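Fructuronate-tagaturonate epimerase UxaE from Cohnella laeviribosi in complex with 1 glycerol (Cohnella laeviribosi, PDB 6IL9) interconverts fructuronate and tagaturonate by epimerisation, probably with the help of a zinc ion bound in its TIM barrel. Local coordinates at residues V31-A36 with K40-E45; M2-I7 with V62-L67; G106-V111 with A143-Q148; G48-E53 with R72-R77. All blocks are in the same frame, centred on the assembly; numbering follows the deposited sequence.

Contact 1: residues V31-A36 with K40-E45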
loop_
_atom_site.group_PDB
_atom_site.type_symbol
_atom_site.label_atom_id
_atom_site.label_comp_id
_atom_site.label_asym_id
_atom_site.label_seq_id
_atom_site.Cartn_x
_atom_site.Cartn_y
_atom_site.Cartn_z
ATOM N N VAL A 31 10.252 -0.103 -29.065
ATOM C CA VAL A 31 9.913 0.957 -28.121
ATOM C C VAL A 31 10.936 0.952 -26.994
ATOM O O VAL A 31 11.399 -0.109 -26.560
ATOM C CB VAL A 31 8.486 0.798 -27.553
ATOM C CG1 VAL A 31 7.444 1.119 -28.615
ATOM C CG2 VAL A 31 8.285 -0.605 -27.020
ATOM N N GLN A 32 11.292 2.149 -26.527
ATOM C CA GLN A 32 12.152 2.304 -25.362
ATOM C C GLN A 32 11.695 3.535 -24.599
ATOM O O GLN A 32 10.879 4.317 -25.087
ATOM C CB GLN A 32 13.624 2.433 -25.760
ATOM C CG GLN A 32 13.943 3.695 -26.526
ATOM C CD GLN A 32 15.355 3.682 -27.073
ATOM O OE1 GLN A 32 15.932 2.618 -27.309
ATOM N NE2 GLN A 32 15.926 4.861 -27.265
ATOM N N MET A 33 12.226 3.697 -23.386
ATOM C CA MET A 33 11.950 4.858 -22.551
ATOM C C MET A 33 13.217 5.690 -22.394
ATOM O O MET A 33 14.324 5.149 -22.292
ATOM C CB MET A 33 11.433 4.440 -21.166
ATOM C CG MET A 33 10.874 5.587 -20.342
ATOM S SD MET A 33 10.107 5.074 -18.764
ATOM C CE MET A 33 9.074 3.731 -19.477
ATOM N N ILE A 34 13.043 7.012 -22.381
ATOM C CA ILE A 34 14.136 7.957 -22.264
ATOM C C ILE A 34 13.761 8.999 -21.223
ATOM O O ILE A 34 12.620 9.077 -20.767
ATOM C CB ILE A 34 14.456 8.651 -23.607
ATOM C CG1 ILE A 34 13.262 9.509 -24.039
ATOM C CG2 ILE A 34 14.804 7.624 -24.673
ATOM C CD1 ILE A 34 13.587 10.503 -25.156
ATOM N N LYS A 35 14.738 9.829 -20.874
ATOM C CA LYS A 35 14.469 11.000 -20.055
ATOM C C LYS A 35 15.154 12.195 -20.691
ATOM O O LYS A 35 16.352 12.134 -20.975
ATOM C CB LYS A 35 14.957 10.814 -18.621
ATOM C CG LYS A 35 14.560 11.978 -17.722
ATOM C CD LYS A 35 14.861 11.658 -16.278
ATOM C CE LYS A 35 14.416 12.775 -15.351
ATOM N NZ LYS A 35 14.849 12.433 -13.965
ATOM N N ALA A 36 14.389 13.263 -20.931
ATOM C CA ALA A 36 14.935 14.493 -21.497
ATOM C C ALA A 36 14.317 15.703 -20.813
ATOM O O ALA A 36 13.095 15.782 -20.676
ATOM C CB ALA A 36 14.684 14.566 -23.006
ATOM N N LYS A 40 10.210 12.018 -18.565
ATOM C CA LYS A 40 10.323 10.739 -19.252
ATOM C C LYS A 40 9.421 10.682 -20.486
ATOM O O LYS A 40 8.370 11.323 -20.542
ATOM C CB LYS A 40 9.967 9.597 -18.298
ATOM C CG LYS A 40 10.925 9.467 -17.115
ATOM C CD LYS A 40 10.513 8.324 -16.178
ATOM C CE LYS A 40 11.494 8.191 -15.022
ATOM N NZ LYS A 40 11.104 7.105 -14.063
ATOM N N TYR A 41 9.848 9.895 -21.478
ATOM C CA TYR A 41 9.094 9.683 -22.713
ATOM C C TYR A 41 9.253 8.248 -23.193
ATOM O O TYR A 41 10.244 7.582 -22.895
ATOM C CB TYR A 41 9.565 10.594 -23.858
ATOM C CG TYR A 41 9.453 12.075 -23.607
ATOM C CD1 TYR A 41 8.287 12.766 -23.916
ATOM C CD2 TYR A 41 10.530 12.791 -23.095
ATOM C CE1 TYR A 41 8.187 14.134 -23.693
ATOM C CE2 TYR A 41 10.439 14.143 -22.865
ATOM C CZ TYR A 41 9.271 14.815 -23.174
ATOM O OH TYR A 41 9.197 16.170 -22.940
ATOM N N LEU A 42 8.266 7.788 -23.973
ATOM C CA LEU A 42 8.419 6.617 -24.829
ATOM C C LEU A 42 8.901 7.065 -26.201
ATOM O O LEU A 42 8.476 8.109 -26.702
ATOM C CB LEU A 42 7.100 5.860 -25.006
ATOM C CG LEU A 42 6.350 5.210 -23.858
ATOM C CD1 LEU A 42 5.134 4.478 -24.428
ATOM C CD2 LEU A 42 7.267 4.260 -23.110
ATOM N N VAL A 43 9.776 6.266 -26.805
ATOM C CA VAL A 43 10.247 6.473 -28.175
ATOM C C VAL A 43 9.947 5.206 -28.957
ATOM O O VAL A 43 10.469 4.133 -28.628
ATOM C CB VAL A 43 11.750 6.799 -28.234
ATOM C CG1 VAL A 43 12.193 7.000 -29.676
ATOM C CG2 VAL A 43 12.075 8.028 -27.399
ATOM N N ALA A 44 9.130 5.330 -30.000
ATOM C CA ALA A 44 8.749 4.207 -30.844
ATOM C C ALA A 44 9.351 4.369 -32.237
ATOM O O ALA A 44 9.519 5.489 -32.730
ATOM C CB ALA A 44 7.227 4.093 -30.935
ATOM N N GLU A 45 9.690 3.243 -32.861
ATOM C CA GLU A 45 10.251 3.256 -34.206
ATOM C C GLU A 45 10.013 1.899 -34.854
ATOM O O GLU A 45 10.096 0.865 -34.191
ATOM C CB GLU A 45 11.748 3.584 -34.181
ATOM C CG GLU A 45 12.366 3.811 -35.555
ATOM C CD GLU A 45 13.811 4.260 -35.467
ATOM O OE1 GLU A 45 14.287 4.925 -36.415
ATOM O OE2 GLU A 45 14.468 3.954 -34.446
HETATM O O HOH W 1 11.132 17.487 -21.876
#
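Gln32 and Val43 exchange two backbone hydrogen bonds, of which Val43 N to Gln32 O is the shorter, at 2.8 Å and nearly straight (167° at the hydrogen). Ile34 and Tyr41 form the next reciprocal pair: Ile34 N donates to Tyr41 O (2.9 Å) and Tyr41 N returns the bond to Ile34 O. A water in the plane of the Tyr41 ring links its OH to Ala36 O, 2.6 Å from the hydroxyl. Between these pairs Met33 and Leu42 form a non-hydrogen-bonded pair, the bent methionine bringing CE to 4.1 Å from Leu42 CD2. The other face carries Ile34, whose CG1, set between backbone N and carbonyl carbon (chi1 65°), lies beside Tyr41 CB and carries CD1 to 3.7 Å from Val43 CG2. Reduced to an alanine, this residue would probably leave Val43 CG2 without its crossing partner and open a gap beside Tyr41. Ile7 and Leu11 of helix 2-12 cover this face, and Phe147 of helix 135-149 the face of Val31, Met33 and Leu42. The arrangement is that of a beta hairpin, here inside a five-stranded antiparallel sheet.

Contact 2: residues M2-I7 with V62-L67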
loop_
_atom_site.group_PDB
_atom_site.type_symbol
_atom_site.label_atom_id
_atom_site.label_comp_id
_atom_site.label_asym_id
_atom_site.label_seq_id
_atom_site.Cartn_x
_atom_site.Cartn_y
_atom_site.Cartn_z
ATOM N N MET A 2 9.009 21.366 -32.353
ATOM C CA MET A 2 10.436 21.669 -32.314
ATOM C C MET A 2 11.058 21.118 -31.038
ATOM O O MET A 2 12.228 20.721 -31.038
ATOM C CB MET A 2 10.674 23.177 -32.431
ATOM C CG MET A 2 10.496 23.737 -33.849
ATOM S SD MET A 2 11.678 23.102 -35.056
ATOM C CE MET A 2 10.679 21.932 -35.970
ATOM N N LYS A 3 10.281 21.071 -29.953
ATOM C CA LYS A 3 10.726 20.395 -28.740
ATOM C C LYS A 3 10.946 18.914 -29.004
ATOM O O LYS A 3 11.974 18.346 -28.619
ATOM C CB LYS A 3 9.696 20.600 -27.633
ATOM C CG LYS A 3 10.144 20.172 -26.246
ATOM C CD LYS A 3 9.044 20.495 -25.248
ATOM C CE LYS A 3 9.596 20.864 -23.887
ATOM N NZ LYS A 3 9.488 19.722 -22.942
ATOM N N ALA A 4 9.990 18.277 -29.682
ATOM C CA ALA A 4 10.119 16.855 -29.984
ATOM C C ALA A 4 11.253 16.602 -30.965
ATOM O O ALA A 4 12.017 15.642 -30.810
ATOM C CB ALA A 4 8.801 16.316 -30.531
ATOM N N GLN A 5 11.381 17.457 -31.983
ATOM C CA GLN A 5 12.469 17.310 -32.941
ATOM C C GLN A 5 13.830 17.429 -32.260
ATOM O O GLN A 5 14.765 16.694 -32.596
ATOM C CB GLN A 5 12.315 18.354 -34.047
ATOM C CG GLN A 5 13.367 18.308 -35.138
ATOM C CD GLN A 5 13.002 19.215 -36.305
ATOM O OE1 GLN A 5 11.961 19.034 -36.940
ATOM N NE2 GLN A 5 13.847 20.208 -36.577
ATOM N N SER A 6 13.962 18.349 -31.301
ATOM C CA SER A 6 15.227 18.494 -30.586
ATOM C C SER A 6 15.578 17.210 -29.839
ATOM O O SER A 6 16.694 16.689 -29.956
ATOM C CB SER A 6 15.148 19.683 -29.626
ATOM O OG SER A 6 16.260 19.719 -28.743
ATOM N N ILE A 7 14.622 16.675 -29.082
ATOM C CA ILE A 7 14.867 15.460 -28.304
ATOM C C ILE A 7 15.245 14.300 -29.217
ATOM O O ILE A 7 16.211 13.572 -28.960
ATOM C CB ILE A 7 13.633 15.124 -27.450
ATOM C CG1 ILE A 7 13.431 16.201 -26.387
ATOM C CG2 ILE A 7 13.762 13.731 -26.834
ATOM C CD1 ILE A 7 12.026 16.221 -25.806
ATOM N N VAL A 62 10.337 8.282 -36.228
ATOM C CA VAL A 62 10.424 8.106 -34.784
ATOM C C VAL A 62 9.282 8.876 -34.134
ATOM O O VAL A 62 9.020 10.028 -34.495
ATOM C CB VAL A 62 11.785 8.587 -34.245
ATOM C CG1 VAL A 62 11.786 8.604 -32.743
ATOM C CG2 VAL A 62 12.907 7.710 -34.774
ATOM N N LYS A 63 8.606 8.242 -33.176
ATOM C CA LYS A 63 7.490 8.851 -32.466
ATOM C C LYS A 63 7.875 9.043 -31.005
ATOM O O LYS A 63 8.277 8.085 -30.339
ATOM C CB LYS A 63 6.225 7.992 -32.578
ATOM C CG LYS A 63 4.988 8.671 -32.041
ATOM C CD LYS A 63 3.746 7.785 -32.147
ATOM C CE LYS A 63 3.258 7.693 -33.590
ATOM N NZ LYS A 63 1.870 7.164 -33.676
ATOM N N LEU A 64 7.766 10.283 -30.525
ATOM C CA LEU A 64 8.049 10.647 -29.142
ATOM C C LEU A 64 6.732 10.800 -28.390
ATOM O O LEU A 64 5.902 11.639 -28.753
ATOM C CB LEU A 64 8.842 11.949 -29.087
ATOM C CG LEU A 64 9.243 12.439 -27.697
ATOM C CD1 LEU A 64 10.327 11.526 -27.158
ATOM C CD2 LEU A 64 9.729 13.882 -27.765
ATOM N N CYS A 65 6.553 10.016 -27.325
ATOM C CA CYS A 65 5.262 9.893 -26.662
ATOM C C CYS A 65 5.375 10.209 -25.182
ATOM O O CYS A 65 6.307 9.757 -24.509
ATOM C CB CYS A 65 4.682 8.476 -26.801
ATOM S SG CYS A 65 4.790 7.780 -28.458
ATOM N N GLU A 66 4.400 10.959 -24.680
ATOM C CA GLU A 66 4.289 11.210 -23.255
ATOM C C GLU A 66 3.823 9.951 -22.533
ATOM O O GLU A 66 3.163 9.083 -23.107
ATOM C CB GLU A 66 3.299 12.342 -22.995
ATOM C CG GLU A 66 3.624 13.607 -23.754
ATOM C CD GLU A 66 4.425 14.573 -22.919
ATOM O OE1 GLU A 66 4.853 14.181 -21.810
ATOM O OE2 GLU A 66 4.615 15.723 -23.364
ATOM N N LEU A 67 4.155 9.870 -21.245
ATOM C CA LEU A 67 3.719 8.746 -20.415
ATOM C C LEU A 67 2.273 8.955 -19.961
ATOM O O LEU A 67 1.973 9.086 -18.775
ATOM C CB LEU A 67 4.648 8.582 -19.219
ATOM C CG LEU A 67 5.810 7.599 -19.359
ATOM C CD1 LEU A 67 6.586 7.810 -20.644
ATOM C CD2 LEU A 67 6.733 7.657 -18.154
#
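Ala4 of helix 2-12 and Leu64 of strand 62-66 bring their CA atoms to 6.6 Å, the nearest backbone approach of a helix laid on a sheet, and no hydrogen bond joins the two segments. The contact is carried by one side chain from the strand and two from a single helical face, residues three apart in sequence. Leu64 extends toward the helix with CG opposite its own backbone N (chi1 -179°), which sends both methyls off the sheet. CD2 does most of the touching and enters between the two helix residues: it lies 3.7 Å from Ala4 CA and 3.8 Å from Ala4 CB, so the small alanine lets the leucine come right up to the helix backbone. The same methyl is 3.8 Å from Ile7 CD1. The other branch of the isoleucine, Ile7 CG2, lies 4.1 Å from both Leu64 CD1 and Leu64 CD2. The leucine and isoleucine side chains cross at about a right angle, and Ile7 thus offers both of its branches to the fork of Leu64. All three residues are buried, and the interaction is purely apolar. At the margin Lys3 NZ and Glu66 OE2 stay 6.3 Å apart without bonding; Glu66 has its salt bridge with Arg39. Strand 62-66 runs between strands 39-45 and 57-59, bonding through its backbone to Leu42, Ala44 and Glu57. Helix 2-12 spans several strands of this sheet, since Ala4 also touches Glu57 of strand 57-59 while Ile7 rests on Ile34 and Ala36 of strand 29-36.

Contact 3: residues G106-V111 with A143-Q148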
loop_
_atom_site.group_PDB
_atom_site.type_symbol
_atom_site.label_atom_id
_atom_site.label_comp_id
_atom_site.label_asym_id
_atom_site.label_seq_id
_atom_site.Cartn_x
_atom_site.Cartn_y
_atom_site.Cartn_z
ATOM N N GLY A 106 12.379 2.420 -8.493
ATOM C CA GLY A 106 13.138 2.021 -7.317
ATOM C C GLY A 106 12.529 0.818 -6.624
ATOM O O GLY A 106 13.247 -0.070 -6.160
ATOM N N HIS A 107 11.193 0.769 -6.555
ATOM C CA HIS A 107 10.508 -0.383 -5.970
ATOM C C HIS A 107 10.784 -1.652 -6.758
ATOM O O HIS A 107 11.061 -2.707 -6.176
ATOM C CB HIS A 107 9.007 -0.116 -5.895
ATOM C CG HIS A 107 8.625 0.753 -4.743
ATOM N ND1 HIS A 107 7.452 1.471 -4.704
ATOM C CD2 HIS A 107 9.274 1.022 -3.587
ATOM C CE1 HIS A 107 7.389 2.136 -3.562
ATOM N NE2 HIS A 107 8.480 1.878 -2.865
ATOM N N VAL A 108 10.701 -1.565 -8.084
ATOM C CA VAL A 108 11.005 -2.712 -8.936
ATOM C C VAL A 108 12.453 -3.158 -8.747
ATOM O O VAL A 108 12.741 -4.358 -8.628
ATOM C CB VAL A 108 10.713 -2.371 -10.406
ATOM C CG1 VAL A 108 11.226 -3.497 -11.297
ATOM C CG2 VAL A 108 9.218 -2.140 -10.607
ATOM N N GLN A 109 13.389 -2.201 -8.739
ATOM C CA GLN A 109 14.798 -2.532 -8.524
ATOM C C GLN A 109 15.014 -3.277 -7.216
ATOM O O GLN A 109 15.922 -4.119 -7.120
ATOM C CB GLN A 109 15.652 -1.259 -8.538
ATOM C CG GLN A 109 15.716 -0.577 -9.899
ATOM C CD GLN A 109 15.996 0.898 -9.759
ATOM O OE1 GLN A 109 16.372 1.363 -8.683
ATOM N NE2 GLN A 109 15.794 1.650 -10.834
ATOM N N THR A 110 14.188 -2.991 -6.207
ATOM C CA THR A 110 14.342 -3.622 -4.902
ATOM C C THR A 110 13.858 -5.069 -4.905
ATOM O O THR A 110 14.504 -5.938 -4.313
ATOM C CB THR A 110 13.588 -2.817 -3.842
ATOM O OG1 THR A 110 14.058 -1.459 -3.860
ATOM C CG2 THR A 110 13.823 -3.425 -2.448
ATOM N N VAL A 111 12.730 -5.359 -5.556
ATOM C CA VAL A 111 12.221 -6.727 -5.530
ATOM C C VAL A 111 12.835 -7.606 -6.610
ATOM O O VAL A 111 12.692 -8.834 -6.538
ATOM C CB VAL A 111 10.683 -6.783 -5.652
ATOM C CG1 VAL A 111 10.027 -6.070 -4.463
ATOM C CG2 VAL A 111 10.201 -6.206 -6.991
ATOM N N ALA A 143 2.606 0.441 -14.139
ATOM C CA ALA A 143 2.803 -0.181 -15.446
ATOM C C ALA A 143 4.031 0.384 -16.143
ATOM O O ALA A 143 4.815 -0.359 -16.747
ATOM C CB ALA A 143 1.563 0.016 -16.325
ATOM N N TYR A 144 4.208 1.699 -16.082
ATOM C CA TYR A 144 5.377 2.295 -16.710
ATOM C C TYR A 144 6.652 1.907 -15.979
ATOM O O TYR A 144 7.721 1.812 -16.597
ATOM C CB TYR A 144 5.209 3.810 -16.761
ATOM C CG TYR A 144 4.351 4.301 -17.909
ATOM C CD1 TYR A 144 4.697 4.017 -19.224
ATOM C CD2 TYR A 144 3.214 5.057 -17.676
ATOM C CE1 TYR A 144 3.928 4.475 -20.278
ATOM C CE2 TYR A 144 2.429 5.512 -18.732
ATOM C CZ TYR A 144 2.801 5.224 -20.021
ATOM O OH TYR A 144 2.027 5.694 -21.062
ATOM N N ALA A 145 6.561 1.674 -14.670
ATOM C CA ALA A 145 7.730 1.265 -13.904
ATOM C C ALA A 145 8.227 -0.109 -14.334
ATOM O O ALA A 145 9.432 -0.307 -14.524
ATOM C CB ALA A 145 7.405 1.270 -12.413
ATOM N N VAL A 146 7.323 -1.086 -14.471
ATOM C CA VAL A 146 7.817 -2.412 -14.848
ATOM C C VAL A 146 8.302 -2.402 -16.290
ATOM O O VAL A 146 9.205 -3.162 -16.648
ATOM C CB VAL A 146 6.770 -3.522 -14.623
ATOM C CG1 VAL A 146 6.418 -3.630 -13.152
ATOM C CG2 VAL A 146 5.524 -3.307 -15.484
ATOM N N PHE A 147 7.727 -1.543 -17.135
ATOM C CA PHE A 147 8.223 -1.412 -18.502
ATOM C C PHE A 147 9.622 -0.804 -18.511
ATOM O O PHE A 147 10.534 -1.326 -19.164
ATOM C CB PHE A 147 7.244 -0.567 -19.327
ATOM C CG PHE A 147 7.550 -0.528 -20.810
ATOM C CD1 PHE A 147 7.102 -1.532 -21.655
ATOM C CD2 PHE A 147 8.262 0.530 -21.348
ATOM C CE1 PHE A 147 7.380 -1.490 -23.017
ATOM C CE2 PHE A 147 8.545 0.577 -22.711
ATOM C CZ PHE A 147 8.097 -0.434 -23.541
ATOM N N GLN A 148 9.812 0.284 -17.762
ATOM C CA GLN A 148 11.118 0.932 -17.676
ATOM C C GLN A 148 12.205 -0.034 -17.231
ATOM O O GLN A 148 13.325 -0.006 -17.756
ATOM C CB GLN A 148 11.047 2.106 -16.710
ATOM C CG GLN A 148 12.378 2.809 -16.510
ATOM C CD GLN A 148 12.272 3.963 -15.540
ATOM O OE1 GLN A 148 11.313 4.736 -15.580
ATOM N NE2 GLN A 148 13.256 4.088 -14.669
#
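The carbonyl oxygen of Gly106, two residues ahead of the Val108 that meets Val146, accepts from both donors of Thr110, its hydroxyl and its backbone N. The threonine hydroxyl OG1 donates at 2.8 Å, tilted 29° from the carbonyl plane, and Thr110 N adds a weak bond at 3.1 Å. The side chain thereby folds back onto its own helix and helps satisfy a carbonyl near the last turn, where the main-chain bond alone is weak. Across the contact there are no polar bonds, and the packing is the work of one valine methyl. Val108 has CG1 opposite its backbone N (chi1 172°), an arrangement that turns CG2 toward the other helix. There CG2 lies 4.1 Å from Val146 CG1 and 4.3 Å from Ala145 CB, touching two consecutive residues of the facing helix. The two valine side chains cross at about a right angle, and the distances describe a light contact of methyl against methyl rather than deep interlocking. Just past the second segment Gln109 NE2 bonds Glu149 of the facing helix, and its OE1 takes Arg477, while Gln148 OE1 takes Lys40 NZ. Both helices pack against barrel strand 117-124, where Leu120 is touched by Val108 as well as by Val146, placing the contact in the helical layer round the eight-stranded barrel. Helix 135-149 also faces the N-terminal sheet, with Phe147 on Val31 and Met33 of strand 29-36, and meets helix 69-78 through Ala143 and Tyr144.

Contact 4: residues G48-E53 with R72-R77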
loop_
_atom_site.group_PDB
_atom_site.type_symbol
_atom_site.label_atom_id
_atom_site.label_comp_id
_atom_site.label_asym_id
_atom_site.label_seq_id
_atom_site.Cartn_x
_atom_site.Cartn_y
_atom_site.Cartn_z
ATOM N N GLY A 48 4.177 -0.614 -37.561
ATOM C CA GLY A 48 3.423 -1.653 -36.888
ATOM C C GLY A 48 2.256 -1.074 -36.128
ATOM O O GLY A 48 2.137 0.137 -35.947
ATOM N N LYS A 49 1.378 -1.979 -35.678
ATOM C CA LYS A 49 0.186 -1.543 -34.959
ATOM C C LYS A 49 0.546 -0.856 -33.651
ATOM O O LYS A 49 -0.172 0.047 -33.212
ATOM C CB LYS A 49 -0.748 -2.725 -34.687
ATOM C CG LYS A 49 -1.541 -3.193 -35.907
ATOM C CD LYS A 49 -2.579 -4.246 -35.533
ATOM C CE LYS A 49 -1.940 -5.431 -34.822
ATOM N NZ LYS A 49 -0.747 -5.959 -35.550
ATOM N N LEU A 50 1.639 -1.272 -33.010
ATOM C CA LEU A 50 2.074 -0.584 -31.800
ATOM C C LEU A 50 2.463 0.856 -32.112
ATOM O O LEU A 50 2.029 1.788 -31.428
ATOM C CB LEU A 50 3.232 -1.342 -31.148
ATOM C CG LEU A 50 3.896 -0.657 -29.950
ATOM C CD1 LEU A 50 2.860 -0.265 -28.903
ATOM C CD2 LEU A 50 4.973 -1.553 -29.344
ATOM N N TYR A 51 3.268 1.058 -33.164
ATOM C CA TYR A 51 3.636 2.415 -33.568
ATOM C C TYR A 51 2.402 3.257 -33.873
ATOM O O TYR A 51 2.336 4.437 -33.505
ATOM C CB TYR A 51 4.568 2.370 -34.783
ATOM C CG TYR A 51 5.109 3.726 -35.220
ATOM C CD1 TYR A 51 4.347 4.591 -36.009
ATOM C CD2 TYR A 51 6.386 4.136 -34.848
ATOM C CE1 TYR A 51 4.840 5.826 -36.408
ATOM C CE2 TYR A 51 6.887 5.368 -35.247
ATOM C CZ TYR A 51 6.109 6.207 -36.025
ATOM O OH TYR A 51 6.610 7.428 -36.415
ATOM N N ASP A 52 1.413 2.668 -34.551
ATOM C CA ASP A 52 0.255 3.441 -34.988
ATOM C C ASP A 52 -0.624 3.839 -33.814
ATOM O O ASP A 52 -1.219 4.925 -33.817
ATOM C CB ASP A 52 -0.557 2.638 -36.006
ATOM C CG ASP A 52 0.250 2.262 -37.229
ATOM O OD1 ASP A 52 1.162 3.027 -37.604
ATOM O OD2 ASP A 52 -0.031 1.201 -37.821
ATOM N N GLU A 53 -0.722 2.973 -32.800
ATOM C CA GLU A 53 -1.660 3.197 -31.707
ATOM C C GLU A 53 -1.110 4.152 -30.655
ATOM O O GLU A 53 -1.883 4.870 -30.013
ATOM C CB GLU A 53 -2.043 1.858 -31.073
ATOM C CG GLU A 53 -2.921 0.997 -31.982
ATOM C CD GLU A 53 -2.930 -0.474 -31.601
ATOM O OE1 GLU A 53 -2.557 -0.807 -30.455
ATOM O OE2 GLU A 53 -3.309 -1.302 -32.463
ATOM N N ARG A 72 -0.512 4.168 -21.836
ATOM C CA ARG A 72 -0.382 3.009 -20.957
ATOM C C ARG A 72 -1.337 1.903 -21.379
ATOM O O ARG A 72 -0.985 0.718 -21.338
ATOM C CB ARG A 72 -0.633 3.407 -19.499
ATOM C CG ARG A 72 -0.249 2.332 -18.497
ATOM C CD ARG A 72 -1.452 1.446 -18.118
ATOM N NE ARG A 72 -2.361 2.154 -17.225
ATOM C CZ ARG A 72 -3.441 1.620 -16.667
ATOM N NH1 ARG A 72 -3.768 0.358 -16.913
ATOM N NH2 ARG A 72 -4.192 2.356 -15.861
ATOM N N LEU A 73 -2.547 2.268 -21.798
ATOM C CA LEU A 73 -3.496 1.251 -22.240
ATOM C C LEU A 73 -3.007 0.579 -23.514
ATOM O O LEU A 73 -3.187 -0.629 -23.696
ATOM C CB LEU A 73 -4.877 1.874 -22.439
ATOM C CG LEU A 73 -5.469 2.550 -21.199
ATOM C CD1 LEU A 73 -6.799 3.217 -21.505
ATOM C CD2 LEU A 73 -5.637 1.528 -20.086
ATOM N N VAL A 74 -2.355 1.341 -24.394
ATOM C CA VAL A 74 -1.744 0.748 -25.581
ATOM C C VAL A 74 -0.651 -0.239 -25.182
ATOM O O VAL A 74 -0.577 -1.361 -25.703
ATOM C CB VAL A 74 -1.202 1.851 -26.504
ATOM C CG1 VAL A 74 -0.549 1.232 -27.724
ATOM C CG2 VAL A 74 -2.319 2.807 -26.882
ATOM N N LEU A 75 0.209 0.149 -24.234
ATOM C CA LEU A 75 1.243 -0.779 -23.784
ATOM C C LEU A 75 0.623 -2.025 -23.157
ATOM O O LEU A 75 1.123 -3.139 -23.350
ATOM C CB LEU A 75 2.185 -0.094 -22.788
ATOM C CG LEU A 75 3.136 0.993 -23.289
ATOM C CD1 LEU A 75 4.146 1.332 -22.194
ATOM C CD2 LEU A 75 3.855 0.566 -24.550
ATOM N N ASN A 76 -0.474 -1.853 -22.410
ATOM C CA ASN A 76 -1.162 -2.995 -21.814
ATOM C C ASN A 76 -1.585 -4.002 -22.877
ATOM O O ASN A 76 -1.503 -5.217 -22.661
ATOM C CB ASN A 76 -2.398 -2.530 -21.043
ATOM C CG ASN A 76 -2.083 -1.974 -19.656
ATOM O OD1 ASN A 76 -2.967 -1.406 -19.021
ATOM N ND2 ASN A 76 -0.847 -2.132 -19.185
ATOM N N ARG A 77 -2.051 -3.512 -24.032
ATOM C CA ARG A 77 -2.536 -4.416 -25.070
ATOM C C ARG A 77 -1.405 -5.222 -25.696
ATOM O O ARG A 77 -1.586 -6.401 -26.024
ATOM C CB ARG A 77 -3.290 -3.631 -26.143
ATOM C CG ARG A 77 -3.668 -4.482 -27.365
ATOM C CD ARG A 77 -4.705 -3.800 -28.253
ATOM N NE ARG A 77 -4.318 -2.441 -28.632
ATOM C CZ ARG A 77 -4.760 -1.339 -28.028
ATOM N NH1 ARG A 77 -4.351 -0.141 -28.440
ATOM N NH2 ARG A 77 -5.607 -1.436 -27.011
HETATM O O HOH W 2 -3.893 -3.721 -31.512
#
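Val74 and Arg77, three residues apart on helix 69-78, are what segment 72-77 offers to Leu50 and Glu53 of the short helix 49-53. The two helices run nearly antiparallel, at 166°, with their axes 10.3 Å apart. At the start of the segment Arg72 turns from this interface: its NH1 donates to Asn76 OD1 (2.9 Å) one turn on, while NE forms a salt bridge with Asp140. Val74 comes next and makes the apolar floor. Its CG1, opposite the backbone N, is 3.7 Å from Glu53 CB and 3.9 Å from Leu50 CD1, so one methyl serves both helix residues; CG2 lies near the Glu53 carbonyl. Arg77 ends the segment and closes the edge of the contact. Its chain bends at chi3 (52°), presenting the NE and NH1 side of the guanidinium to Glu53 OE1, at 3.0 Å and 2.8 Å. The oxygen lies in the guanidinium plane, yet both nitrogens approach it from one face of the carboxylate, whose plane is turned 59° from that of the guanidinium. The grip is therefore side-on but converges on a single oxygen, which also accepts from His78 NE2; the second oxygen, OE2, takes a water at 2.7 Å. A glutamine in place of Glu53 would probably leave the Arg77 charge without its countercharge and weaken the link between the helices. With three donors gathered on OE1, the carboxylate is likely to stay ionised, and a partly buried apolar contact is bordered on its solvent side by a salt bridge.

Overall arrangement
Contacts 1, 2 and 4 build the N-terminal region, and contact 3 belongs to the helical layer of the TIM barrel. Contact 2 joins the chain's first helix to strand 62-66, and the hairpin of contact 1 falls between its two segments; their centres are about 8 Å apart, and strands 39-45 and 62-66 are neighbours in one antiparallel sheet. Contact 4, about 14 Å from contact 1 centre to centre, alternates with contact 2 along the chain, as helix 49-53 precedes strand 62-66 and helix 69-78 follows it. Contact 3 comes last, its centre about 16 Å from that of contact 1 and about 20 Å from that of contact 4. Helix 135-149 touches both, packing the sheet region against the barrel that holds the zinc ion.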